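Local structure of ribosome-inactivating protein 3 (Zea mays, 2PQG) at residues R222-A226 against I238-L244; G35-P39 against K249-A253; T192-T196 against T208-Q213; K1-I5 against D25-H29. The protein is a plant ribosome-inactivating protein from maize, a single chain that joins a mixed beta-sheet to a largely helical remainder. All blocks are in the same frame, centred on the assembly; numbering follows the deposited sequence.

Contact 4 comes first along the chain, laying helix 15-27 against the edge strand 2-7 of the six-stranded mixed sheet. Contacts 1 and 3 lie in the helical part, which contact 2 joins to an early loop. Contact 3 joins helices 191-199 and 211-217 and closes before contact 1 opens on the next helix, 220-232. Both fall within the 209 residues between the halves of contact 2, which ties the loop after helix 15-27 to helix 249-252. Contacts 1 and 2 have centres about 12 Å apart and meet where Ile223 packs on Ala252; those of contacts 1 and 4 lie about 28 Å apart. Contact 2 brings the C-terminal region back to that loop, whose Pro39 touches Ile27 of contact 4.

Contact 1. Residues R222-A226 against I238-L244; sequences RISKA and IPDMQKL
Arg222 NH2 donates to the backbone O of Asp240 at 3.1 Å, with an N-H...O angle of 154°. It approaches a lone pair in the carbonyl plane, although the oxygen sits 17° out of the guanidinium plane. The same arginine lies across the Asp240 side chain at about a right angle. Asp240 CB lies over one guanidinium face, though its 2.9 Å to Arg222 NE is too short to trust. Asp240 OD1 is 3.5 Å from Arg222 NE but well out of the guanidinium plane, so charge alone links them and no N-H is aimed at the carboxylate. Lys243 completes the salt-bridge network from within its own segment, through a weak bond from NZ to Asp240 OD2. A bend at chi3 (90°) in an otherwise extended arginine chain turns the guanidinium over Asp240, with NH2 near Lys243 CD and Leu244 CD1. The short helix 239-242, with Ile238 at its N-cap position, follows helix 220-232 and folds back against it. Met241 makes most of the apolar contact: its chain, bent at chi2 and chi3, brings CE against the backbone of Ile223, 3.4 Å from Ile223 CA, and close to Arg222 CG. One helical turn on, Ala226 CB meets Ile238 CD1 at 3.5 Å and Met241 CG at 3.7 Å. Trp230, farther along helix 220-232, also packs against Ile238 and Met241.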
loop_
_atom_site.group_PDB
_atom_site.type_symbol
_atom_site.label_atom_id
_atom_site.label_comp_id
_atom_site.label_asym_id
_atom_site.label_seq_id
_atom_site.Cartn_x
_atom_site.Cartn_y
_atom_site.Cartn_z
ATOM N N ARG A 222 -12.559 9.366 3.215
ATOM C CA ARG A 222 -13.286 10.328 3.991
ATOM C C ARG A 222 -12.575 11.654 4.077
ATOM O O ARG A 222 -13.208 12.697 3.922
ATOM C CB ARG A 222 -13.558 9.789 5.378
ATOM C CG ARG A 222 -14.653 10.555 6.037
ATOM C CD ARG A 222 -15.353 9.701 7.034
ATOM N NE ARG A 222 -14.738 9.797 8.350
ATOM C CZ ARG A 222 -14.937 8.908 9.312
ATOM N NH1 ARG A 222 -15.729 7.866 9.077
ATOM N NH2 ARG A 222 -14.365 9.068 10.503
ATOM N N ILE A 223 -11.268 11.641 4.326
ATOM C CA ILE A 223 -10.590 12.921 4.393
ATOM C C ILE A 223 -10.432 13.513 2.991
ATOM O O ILE A 223 -10.169 14.703 2.839
ATOM C CB ILE A 223 -9.242 12.860 5.192
ATOM C CG1 ILE A 223 -8.156 13.621 4.444
ATOM C CG2 ILE A 223 -8.875 11.445 5.551
ATOM C CD1 ILE A 223 -7.531 14.691 5.287
ATOM N N SER A 224 -10.634 12.691 1.963
ATOM C CA SER A 224 -10.572 13.193 0.598
ATOM C C SER A 224 -11.878 13.940 0.348
ATOM O O SER A 224 -11.879 14.992 -0.284
ATOM C CB SER A 224 -10.427 12.053 -0.407
ATOM O OG SER A 224 -9.104 11.561 -0.400
ATOM N N LYS A 225 -12.987 13.393 0.845
ATOM C CA LYS A 225 -14.290 14.040 0.693
ATOM C C LYS A 225 -14.284 15.374 1.442
ATOM O O LYS A 225 -14.782 16.383 0.941
ATOM C CB LYS A 225 -15.406 13.137 1.228
ATOM C CG LYS A 225 -15.614 11.877 0.393
ATOM C CD LYS A 225 -16.835 11.054 0.817
ATOM C CE LYS A 225 -17.110 9.979 -0.227
ATOM N NZ LYS A 225 -18.426 9.313 -0.060
ATOM N N ALA A 226 -13.709 15.376 2.641
ATOM C CA ALA A 226 -13.615 16.596 3.430
ATOM C C ALA A 226 -12.761 17.610 2.676
ATOM O O ALA A 226 -13.035 18.810 2.714
ATOM C CB ALA A 226 -12.997 16.303 4.795
ATOM N N ILE A 238 -16.014 19.376 10.726
ATOM C CA ILE A 238 -16.274 18.034 10.235
ATOM C C ILE A 238 -16.139 16.949 11.283
ATOM O O ILE A 238 -15.028 16.551 11.637
ATOM C CB ILE A 238 -15.322 17.731 9.063
ATOM C CG1 ILE A 238 -15.311 18.918 8.084
ATOM C CG2 ILE A 238 -15.735 16.460 8.342
ATOM C CD1 ILE A 238 -14.935 18.537 6.660
ATOM N N PRO A 239 -17.274 16.431 11.752
ATOM C CA PRO A 239 -17.294 15.380 12.773
ATOM C C PRO A 239 -16.353 14.241 12.438
ATOM O O PRO A 239 -15.452 13.922 13.213
ATOM C CB PRO A 239 -18.756 14.937 12.793
ATOM C CG PRO A 239 -19.200 15.168 11.381
ATOM C CD PRO A 239 -18.530 16.468 10.983
ATOM N N ASP A 240 -16.570 13.631 11.281
ATOM C CA ASP A 240 -15.743 12.519 10.833
ATOM C C ASP A 240 -14.260 12.883 10.854
ATOM O O ASP A 240 -13.402 12.003 10.944
ATOM C CB ASP A 240 -16.147 12.101 9.417
ATOM C CG ASP A 240 -17.489 11.406 9.374
ATOM O OD1 ASP A 240 -18.004 11.167 8.260
ATOM O OD2 ASP A 240 -18.024 11.090 10.454
ATOM N N MET A 241 -13.968 14.182 10.778
ATOM C CA MET A 241 -12.594 14.665 10.778
ATOM C C MET A 241 -12.035 14.903 12.176
ATOM O O MET A 241 -10.898 14.503 12.460
ATOM C CB MET A 241 -12.488 15.948 9.952
ATOM C CG MET A 241 -12.450 15.711 8.456
ATOM S SD MET A 241 -11.177 14.526 7.935
ATOM C CE MET A 241 -12.229 13.223 7.303
ATOM N N GLN A 242 -12.814 15.580 13.028
ATOM C CA GLN A 242 -12.386 15.850 14.400
ATOM C C GLN A 242 -12.386 14.528 15.144
ATOM O O GLN A 242 -11.666 14.345 16.128
ATOM C CB GLN A 242 -13.311 16.892 15.044
ATOM C CG GLN A 242 -14.771 16.655 14.802
ATOM C CD GLN A 242 -15.603 17.872 15.170
ATOM O OE1 GLN A 242 -16.820 17.778 15.343
ATOM N NE2 GLN A 242 -14.949 19.029 15.278
ATOM N N LYS A 243 -13.224 13.610 14.683
ATOM C CA LYS A 243 -13.263 12.253 15.211
ATOM C C LYS A 243 -11.801 11.716 15.055
ATOM O O LYS A 243 -11.273 11.010 15.911
ATOM C CB LYS A 243 -14.130 11.389 14.314
ATOM C CG LYS A 243 -14.754 10.186 14.980
ATOM C CD LYS A 243 -15.733 9.449 14.075
ATOM C CE LYS A 243 -16.987 10.281 13.798
ATOM N NZ LYS A 243 -18.089 9.449 13.238
ATOM N N LEU A 244 -11.141 12.066 13.950
ATOM C CA LEU A 244 -9.812 11.564 13.627
ATOM C C LEU A 244 -8.639 12.402 14.080
ATOM O O LEU A 244 -7.483 12.064 13.803
ATOM C CB LEU A 244 -9.745 11.338 12.113
ATOM C CG LEU A 244 -10.618 10.221 11.513
ATOM C CD1 LEU A 244 -10.813 10.428 10.021
ATOM C CD2 LEU A 244 -9.961 8.872 11.794
#

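Contact 2. Residues G35-P39 against K249-A253; sequences GIFQP and KNEAA
Phe37 and Lys249 cross at about a right angle, the lysine's aliphatic chain passing the outer end of the ring. Lys249 CD comes to 3.4 Å from Phe37 CE1 and 3.6 Å from Phe37 CZ, oblique to the ring. The lysine is strongly folded: its CG sits between the backbone N and the carbonyl carbon (chi1 80°), and further bends at chi2, chi3 and chi4 curl the chain round. This curl takes CE to 3.2 Å from the carbonyl O of Gly35 while the ammonium end is delivered elsewhere, to a hydrogen bond from Lys249 NZ to the backbone O of Trp230. Gly35 itself has a positive phi (87°), a backbone shape at which a CB would press on the preceding carbonyl. Phe37 holds its ring out from the loop with CG anti to the carbonyl carbon (chi1 -68°), and Ala253 CB meets the ring at its edge, 3.8 Å from Phe37 CD1. The two segments are an irregular loop between helix 15-27 and strand 51-57 and the short helix 249-252, so a surface contact here joins the early chain to the C-terminal region. Gln38 bends at chi2 and carries its amide toward Ala252 and Ala253, where Gln38 NE2 is 3.5 Å from Ala253 CA. The amide's hydrogen bond goes to the backbone O of Val256, just beyond this segment. Ala252 also packs on Ile223 and Trp230 of helix 220-232, the same helix against which Ile36 packs through Phe228 and Ala231.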
loop_
_atom_site.group_PDB
_atom_site.type_symbol
_atom_site.label_atom_id
_atom_site.label_comp_id
_atom_site.label_asym_id
_atom_site.label_seq_id
_atom_site.Cartn_x
_atom_site.Cartn_y
_atom_site.Cartn_z
ATOM N N GLY A 35 -9.111 25.632 -3.907
ATOM C CA GLY A 35 -9.529 25.368 -2.541
ATOM C C GLY A 35 -9.012 24.062 -1.974
ATOM O O GLY A 35 -9.233 23.759 -0.804
ATOM N N ILE A 36 -8.325 23.286 -2.804
ATOM C CA ILE A 36 -7.766 22.008 -2.383
ATOM C C ILE A 36 -6.243 22.050 -2.555
ATOM O O ILE A 36 -5.736 21.990 -3.677
ATOM C CB ILE A 36 -8.353 20.841 -3.226
ATOM C CG1 ILE A 36 -9.877 20.827 -3.095
ATOM C CG2 ILE A 36 -7.797 19.509 -2.748
ATOM C CD1 ILE A 36 -10.561 19.651 -3.790
ATOM N N PHE A 37 -5.520 22.164 -1.443
ATOM C CA PHE A 37 -4.063 22.218 -1.476
ATOM C C PHE A 37 -3.447 21.028 -2.213
ATOM O O PHE A 37 -2.598 21.209 -3.078
ATOM C CB PHE A 37 -3.503 22.273 -0.051
ATOM C CG PHE A 37 -3.805 23.553 0.681
ATOM C CD1 PHE A 37 -3.906 23.560 2.073
ATOM C CD2 PHE A 37 -3.969 24.756 -0.010
ATOM C CE1 PHE A 37 -4.169 24.743 2.771
ATOM C CE2 PHE A 37 -4.231 25.947 0.675
ATOM C CZ PHE A 37 -4.331 25.939 2.071
ATOM N N GLN A 38 -3.876 19.814 -1.877
ATOM C CA GLN A 38 -3.335 18.615 -2.508
ATOM C C GLN A 38 -3.827 18.369 -3.923
ATOM O O GLN A 38 -4.947 18.727 -4.274
ATOM C CB GLN A 38 -3.682 17.362 -1.698
ATOM C CG GLN A 38 -3.304 17.404 -0.239
ATOM C CD GLN A 38 -4.392 17.997 0.628
ATOM O OE1 GLN A 38 -5.362 18.573 0.128
ATOM N NE2 GLN A 38 -4.232 17.869 1.941
ATOM N N PRO A 39 -2.977 17.760 -4.762
ATOM C CA PRO A 39 -3.355 17.455 -6.139
ATOM C C PRO A 39 -4.471 16.416 -6.091
ATOM O O PRO A 39 -4.495 15.569 -5.197
ATOM C CB PRO A 39 -2.072 16.877 -6.724
ATOM C CG PRO A 39 -1.029 17.662 -6.039
ATOM C CD PRO A 39 -1.514 17.688 -4.603
ATOM N N LYS A 249 -8.672 22.269 7.127
ATOM C CA LYS A 249 -7.868 21.926 5.962
ATOM C C LYS A 249 -6.380 22.076 6.200
ATOM O O LYS A 249 -5.577 21.377 5.580
ATOM C CB LYS A 249 -8.290 22.737 4.721
ATOM C CG LYS A 249 -7.762 24.163 4.638
ATOM C CD LYS A 249 -7.538 24.635 3.183
ATOM C CE LYS A 249 -8.773 24.499 2.283
ATOM N NZ LYS A 249 -9.960 25.297 2.724
ATOM N N ASN A 250 -6.014 22.970 7.109
ATOM C CA ASN A 250 -4.610 23.200 7.422
ATOM C C ASN A 250 -3.907 21.989 8.037
ATOM O O ASN A 250 -2.771 21.675 7.666
ATOM C CB ASN A 250 -4.473 24.407 8.348
ATOM C CG ASN A 250 -4.607 25.720 7.607
ATOM O OD1 ASN A 250 -5.571 25.940 6.876
ATOM N ND2 ASN A 250 -3.637 26.602 7.793
ATOM N N GLU A 251 -4.567 21.318 8.981
ATOM C CA GLU A 251 -3.984 20.136 9.601
ATOM C C GLU A 251 -4.041 19.013 8.568
ATOM O O GLU A 251 -3.138 18.179 8.478
ATOM C CB GLU A 251 -4.769 19.728 10.846
ATOM C CG GLU A 251 -4.928 20.829 11.876
ATOM C CD GLU A 251 -5.288 20.292 13.254
ATOM O OE1 GLU A 251 -5.955 19.230 13.329
ATOM O OE2 GLU A 251 -4.916 20.940 14.260
ATOM N N ALA A 252 -5.110 19.012 7.781
ATOM C CA ALA A 252 -5.296 18.010 6.750
ATOM C C ALA A 252 -4.148 18.074 5.745
ATOM O O ALA A 252 -3.758 17.051 5.179
ATOM C CB ALA A 252 -6.629 18.226 6.047
ATOM N N ALA A 253 -3.604 19.270 5.530
ATOM C CA ALA A 253 -2.505 19.441 4.589
ATOM C C ALA A 253 -1.209 18.836 5.132
ATOM O O ALA A 253 -0.253 18.592 4.390
ATOM C CB ALA A 253 -2.307 20.920 4.275
#

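Contact 3. Residues T192-T196 against T208-Q213; sequences TVSRT and TLTVTQ
Val193 and Leu209 make the apolar part of the contact, their side chains crossing at about a right angle. Leu209 CD2 does most of the touching: it lies 3.7 Å from Val193 CG2 and 3.9 Å from Val193 CG1, so one methyl rests against both branches of the valine. Thr196 adds its own carbons on the next turn, with CB 4.0 Å from Leu209 CD2 and CG2 3.6 Å from the backbone O of Thr208. The threonine's methyl is anti to the backbone N (chi1 -62° for OG1), which directs it at the incoming loop. Here helix 191-199 packs on the loop and first turn of helix 211-217, in the helical part of the ribosome-inactivating protein fold. Thr210 stands at the N-cap position of the second helix and its OG1 accepts from Gln213 N at 3.0 Å, with an N-H...O angle of 156°. The polar part centres on Gln213, which extends beyond CG to bring its terminal amide to the hydroxyls of Thr192 and Thr196. Which end of that amide faces them is doubtful, because the group is probably turned over in the model. Around this site, Thr192 also packs on Ile255 and shares a backbone hydrogen bond with it, while Leu209 reaches Met123 and Thr196 touches Val207.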
loop_
_atom_site.group_PDB
_atom_site.type_symbol
_atom_site.label_atom_id
_atom_site.label_comp_id
_atom_site.label_asym_id
_atom_site.label_seq_id
_atom_site.Cartn_x
_atom_site.Cartn_y
_atom_site.Cartn_z
ATOM N N THR A 192 1.957 11.982 6.038
ATOM C CA THR A 192 2.105 11.703 7.460
ATOM C C THR A 192 2.805 10.337 7.571
ATOM O O THR A 192 3.572 10.087 8.498
ATOM C CB THR A 192 0.722 11.688 8.190
ATOM O OG1 THR A 192 0.910 11.365 9.576
ATOM C CG2 THR A 192 -0.228 10.687 7.541
ATOM N N VAL A 193 2.545 9.469 6.598
ATOM C CA VAL A 193 3.149 8.143 6.556
ATOM C C VAL A 193 4.557 8.207 5.960
ATOM O O VAL A 193 5.484 7.578 6.478
ATOM C CB VAL A 193 2.295 7.166 5.714
ATOM C CG1 VAL A 193 3.076 5.883 5.437
ATOM C CG2 VAL A 193 1.008 6.853 6.460
ATOM N N SER A 194 4.718 8.956 4.872
ATOM C CA SER A 194 6.022 9.082 4.253
ATOM C C SER A 194 6.993 9.753 5.229
ATOM O O SER A 194 8.178 9.416 5.246
ATOM C CB SER A 194 5.924 9.879 2.955
ATOM O OG SER A 194 5.382 11.160 3.184
ATOM N N ARG A 195 6.508 10.687 6.051
ATOM C CA ARG A 195 7.391 11.337 7.025
ATOM C C ARG A 195 7.826 10.341 8.097
ATOM O O ARG A 195 8.987 10.301 8.486
ATOM C CB ARG A 195 6.711 12.522 7.712
ATOM C CG ARG A 195 6.523 13.747 6.840
ATOM C CD ARG A 195 6.363 14.996 7.697
ATOM N NE ARG A 195 5.269 14.866 8.657
ATOM C CZ ARG A 195 3.987 15.069 8.369
ATOM N NH1 ARG A 195 3.066 14.919 9.313
ATOM N NH2 ARG A 195 3.630 15.437 7.143
ATOM N N THR A 196 6.883 9.536 8.573
ATOM C CA THR A 196 7.168 8.548 9.606
ATOM C C THR A 196 8.000 7.387 9.079
ATOM O O THR A 196 8.931 6.936 9.753
ATOM C CB THR A 196 5.864 8.009 10.225
ATOM O OG1 THR A 196 5.156 9.092 10.842
ATOM C CG2 THR A 196 6.163 6.942 11.278
ATOM N N THR A 208 6.887 2.091 12.937
ATOM C CA THR A 208 5.453 1.889 12.752
ATOM C C THR A 208 4.684 3.195 12.851
ATOM O O THR A 208 5.203 4.208 13.337
ATOM C CB THR A 208 4.863 0.947 13.842
ATOM O OG1 THR A 208 5.020 1.554 15.138
ATOM C CG2 THR A 208 5.561 -0.395 13.840
ATOM N N LEU A 209 3.442 3.170 12.379
ATOM C CA LEU A 209 2.550 4.315 12.498
ATOM C C LEU A 209 1.659 4.187 13.727
ATOM O O LEU A 209 1.218 3.091 14.077
ATOM C CB LEU A 209 1.693 4.459 11.239
ATOM C CG LEU A 209 2.401 4.217 9.905
ATOM C CD1 LEU A 209 1.482 3.496 8.931
ATOM C CD2 LEU A 209 2.894 5.528 9.313
ATOM N N THR A 210 1.399 5.314 14.377
ATOM C CA THR A 210 0.715 5.325 15.670
ATOM C C THR A 210 -0.721 4.819 15.390
ATOM O O THR A 210 -1.139 4.662 14.227
ATOM C CB THR A 210 0.597 6.749 16.266
ATOM O OG1 THR A 210 -0.245 7.564 15.432
ATOM C CG2 THR A 210 1.956 7.373 16.381
ATOM N N VAL A 211 -1.473 4.551 16.456
ATOM C CA VAL A 211 -2.847 4.083 16.335
ATOM C C VAL A 211 -3.644 5.127 15.569
ATOM O O VAL A 211 -4.397 4.810 14.637
ATOM C CB VAL A 211 -3.487 3.901 17.723
ATOM C CG1 VAL A 211 -5.015 3.850 17.610
ATOM C CG2 VAL A 211 -2.954 2.638 18.364
ATOM N N THR A 212 -3.460 6.379 15.965
ATOM C CA THR A 212 -4.173 7.483 15.344
ATOM C C THR A 212 -3.851 7.623 13.869
ATOM O O THR A 212 -4.747 7.901 13.070
ATOM C CB THR A 212 -3.866 8.812 16.063
ATOM O OG1 THR A 212 -4.294 8.715 17.428
ATOM C CG2 THR A 212 -4.586 9.971 15.380
ATOM N N GLN A 213 -2.579 7.436 13.510
ATOM C CA GLN A 213 -2.165 7.539 12.111
ATOM C C GLN A 213 -2.873 6.462 11.309
ATOM O O GLN A 213 -3.410 6.723 10.224
ATOM C CB GLN A 213 -0.656 7.352 11.964
ATOM C CG GLN A 213 0.192 8.502 12.469
ATOM C CD GLN A 213 1.655 8.358 12.075
ATOM O OE1 GLN A 213 2.134 9.021 11.150
ATOM N NE2 GLN A 213 2.368 7.481 12.770
#

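Contact 4. Residues K1-I5 against D25-H29; sequences KFTEI and DVIKH
Phe2 lies against three residues of 25-29 at once, and more of its surface is buried here than that of any other residue in the two segments. Its CG occupies the place between the backbone N and the carbonyl carbon (chi1 65°), which swings the ring from strand 2-7 toward helix 15-27. Val26 CG2 meets the ring at its edge, 4.2 Å from Phe2 CZ, and Asp25 CB is 4.0 Å from Phe2 CE2 in an oblique approach. His29 sets its imidazole nearly parallel to the phenylalanine, with planes at 20°. The rings are slid so far apart, however, with centroids 5.4 Å from each other, that they hardly overlap. Met69 fills in around this group, touching Phe2, Val26 and His29.

Asp25 is the second residue of weight. Its OD1 comes up to the carboxylate of Glu4, which is one strand residue beyond Thr3 and so on the same side of the strand as Phe2, the two carboxylate planes 44° apart. Glu4 OE2 is 2.7 Å from Asp25 OD1. The other Asp25 oxygen, OD2, forms a salt bridge to Lys28 NZ at 3.2 Å, with a weak hydrogen bond. Strand 2-7 is the edge of the mixed sheet and pairs with strand 51-57, so the contact sets the helix against the margin of that sheet. Two acid groups this near each other would repel if both were charged; probably one of them holds a proton and donates it to the other, with the lysine perhaps easing the remaining charge.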
loop_
_atom_site.group_PDB
_atom_site.type_symbol
_atom_site.label_atom_id
_atom_site.label_comp_id
_atom_site.label_asym_id
_atom_site.label_seq_id
_atom_site.Cartn_x
_atom_site.Cartn_y
_atom_site.Cartn_z
ATOM N N LYS A 1 1.706 1.651 -16.685
ATOM C CA LYS A 1 1.764 2.624 -17.816
ATOM C C LYS A 1 3.053 3.439 -17.734
ATOM O O LYS A 1 3.581 3.865 -18.765
ATOM C CB LYS A 1 0.539 3.536 -17.774
ATOM C CG LYS A 1 -0.788 2.790 -17.951
ATOM C CD LYS A 1 -1.124 2.575 -19.414
ATOM C CE LYS A 1 -0.978 3.882 -20.196
ATOM N NZ LYS A 1 -2.266 4.349 -20.773
ATOM N N PHE A 2 3.546 3.680 -16.514
ATOM C CA PHE A 2 4.825 4.367 -16.325
ATOM C C PHE A 2 5.508 3.751 -15.112
ATOM O O PHE A 2 4.894 3.484 -14.073
ATOM C CB PHE A 2 4.661 5.888 -16.178
ATOM C CG PHE A 2 3.933 6.298 -14.971
ATOM C CD1 PHE A 2 2.544 6.316 -14.953
ATOM C CD2 PHE A 2 4.633 6.689 -13.840
ATOM C CE1 PHE A 2 1.858 6.723 -13.813
ATOM C CE2 PHE A 2 3.961 7.097 -12.698
ATOM C CZ PHE A 2 2.568 7.115 -12.685
ATOM N N THR A 3 6.814 3.541 -15.241
ATOM C CA THR A 3 7.573 2.781 -14.253
ATOM C C THR A 3 8.310 3.684 -13.265
ATOM O O THR A 3 8.725 4.791 -13.609
ATOM C CB THR A 3 8.588 1.836 -14.924
ATOM O OG1 THR A 3 7.887 0.834 -15.673
ATOM C CG2 THR A 3 9.463 1.163 -13.878
ATOM N N GLU A 4 8.467 3.200 -12.037
ATOM C CA GLU A 4 9.394 3.783 -11.077
ATOM C C GLU A 4 10.261 2.609 -10.591
ATOM O O GLU A 4 9.830 1.440 -10.611
ATOM C CB GLU A 4 8.698 4.409 -9.864
ATOM C CG GLU A 4 7.589 5.367 -10.213
ATOM C CD GLU A 4 8.065 6.588 -10.971
ATOM O OE1 GLU A 4 9.171 7.081 -10.671
ATOM O OE2 GLU A 4 7.318 7.069 -11.848
ATOM N N ILE A 5 11.492 2.910 -10.180
ATOM C CA ILE A 5 12.419 1.891 -9.695
ATOM C C ILE A 5 13.049 2.309 -8.375
ATOM O O ILE A 5 13.581 3.415 -8.260
ATOM C CB ILE A 5 13.549 1.619 -10.708
ATOM C CG1 ILE A 5 12.960 1.059 -12.009
ATOM C CG2 ILE A 5 14.551 0.634 -10.116
ATOM C CD1 ILE A 5 13.981 0.905 -13.119
ATOM N N ASP A 25 5.867 12.268 -10.522
ATOM C CA ASP A 25 5.431 11.663 -11.772
ATOM C C ASP A 25 3.922 11.431 -11.765
ATOM O O ASP A 25 3.278 11.451 -12.813
ATOM C CB ASP A 25 6.171 10.345 -11.994
ATOM C CG ASP A 25 7.683 10.531 -12.068
ATOM O OD1 ASP A 25 8.418 9.521 -11.989
ATOM O OD2 ASP A 25 8.136 11.690 -12.211
ATOM N N VAL A 26 3.368 11.214 -10.575
ATOM C CA VAL A 26 1.934 10.977 -10.393
ATOM C C VAL A 26 1.159 12.287 -10.502
ATOM O O VAL A 26 0.077 12.341 -11.082
ATOM C CB VAL A 26 1.647 10.342 -9.004
ATOM C CG1 VAL A 26 0.144 10.295 -8.740
ATOM C CG2 VAL A 26 2.241 8.943 -8.942
ATOM N N ILE A 27 1.724 13.339 -9.925
ATOM C CA ILE A 27 1.113 14.660 -9.956
ATOM C C ILE A 27 1.051 15.146 -11.408
ATOM O O ILE A 27 0.242 16.011 -11.746
ATOM C CB ILE A 27 1.910 15.638 -9.062
ATOM C CG1 ILE A 27 1.700 15.255 -7.600
ATOM C CG2 ILE A 27 1.457 17.068 -9.288
ATOM C CD1 ILE A 27 2.548 16.043 -6.629
ATOM N N LYS A 28 1.894 14.578 -12.269
ATOM C CA LYS A 28 1.863 14.953 -13.673
ATOM C C LYS A 28 0.496 14.585 -14.216
ATOM O O LYS A 28 -0.018 15.252 -15.106
ATOM C CB LYS A 28 2.942 14.225 -14.473
ATOM C CG LYS A 28 4.253 14.988 -14.570
ATOM C CD LYS A 28 5.333 14.151 -15.235
ATOM C CE LYS A 28 6.703 14.734 -14.961
ATOM N NZ LYS A 28 7.702 13.661 -14.696
ATOM N N HIS A 29 -0.100 13.532 -13.667
ATOM C CA HIS A 29 -1.414 13.103 -14.123
ATOM C C HIS A 29 -2.561 13.555 -13.209
ATOM O O HIS A 29 -3.671 13.026 -13.296
ATOM C CB HIS A 29 -1.431 11.586 -14.278
ATOM C CG HIS A 29 -0.373 11.064 -15.203
ATOM N ND1 HIS A 29 -0.578 10.896 -16.560
ATOM C CD2 HIS A 29 0.904 10.681 -14.970
ATOM C CE1 HIS A 29 0.523 10.432 -17.117
ATOM N NE2 HIS A 29 1.442 10.292 -16.175
#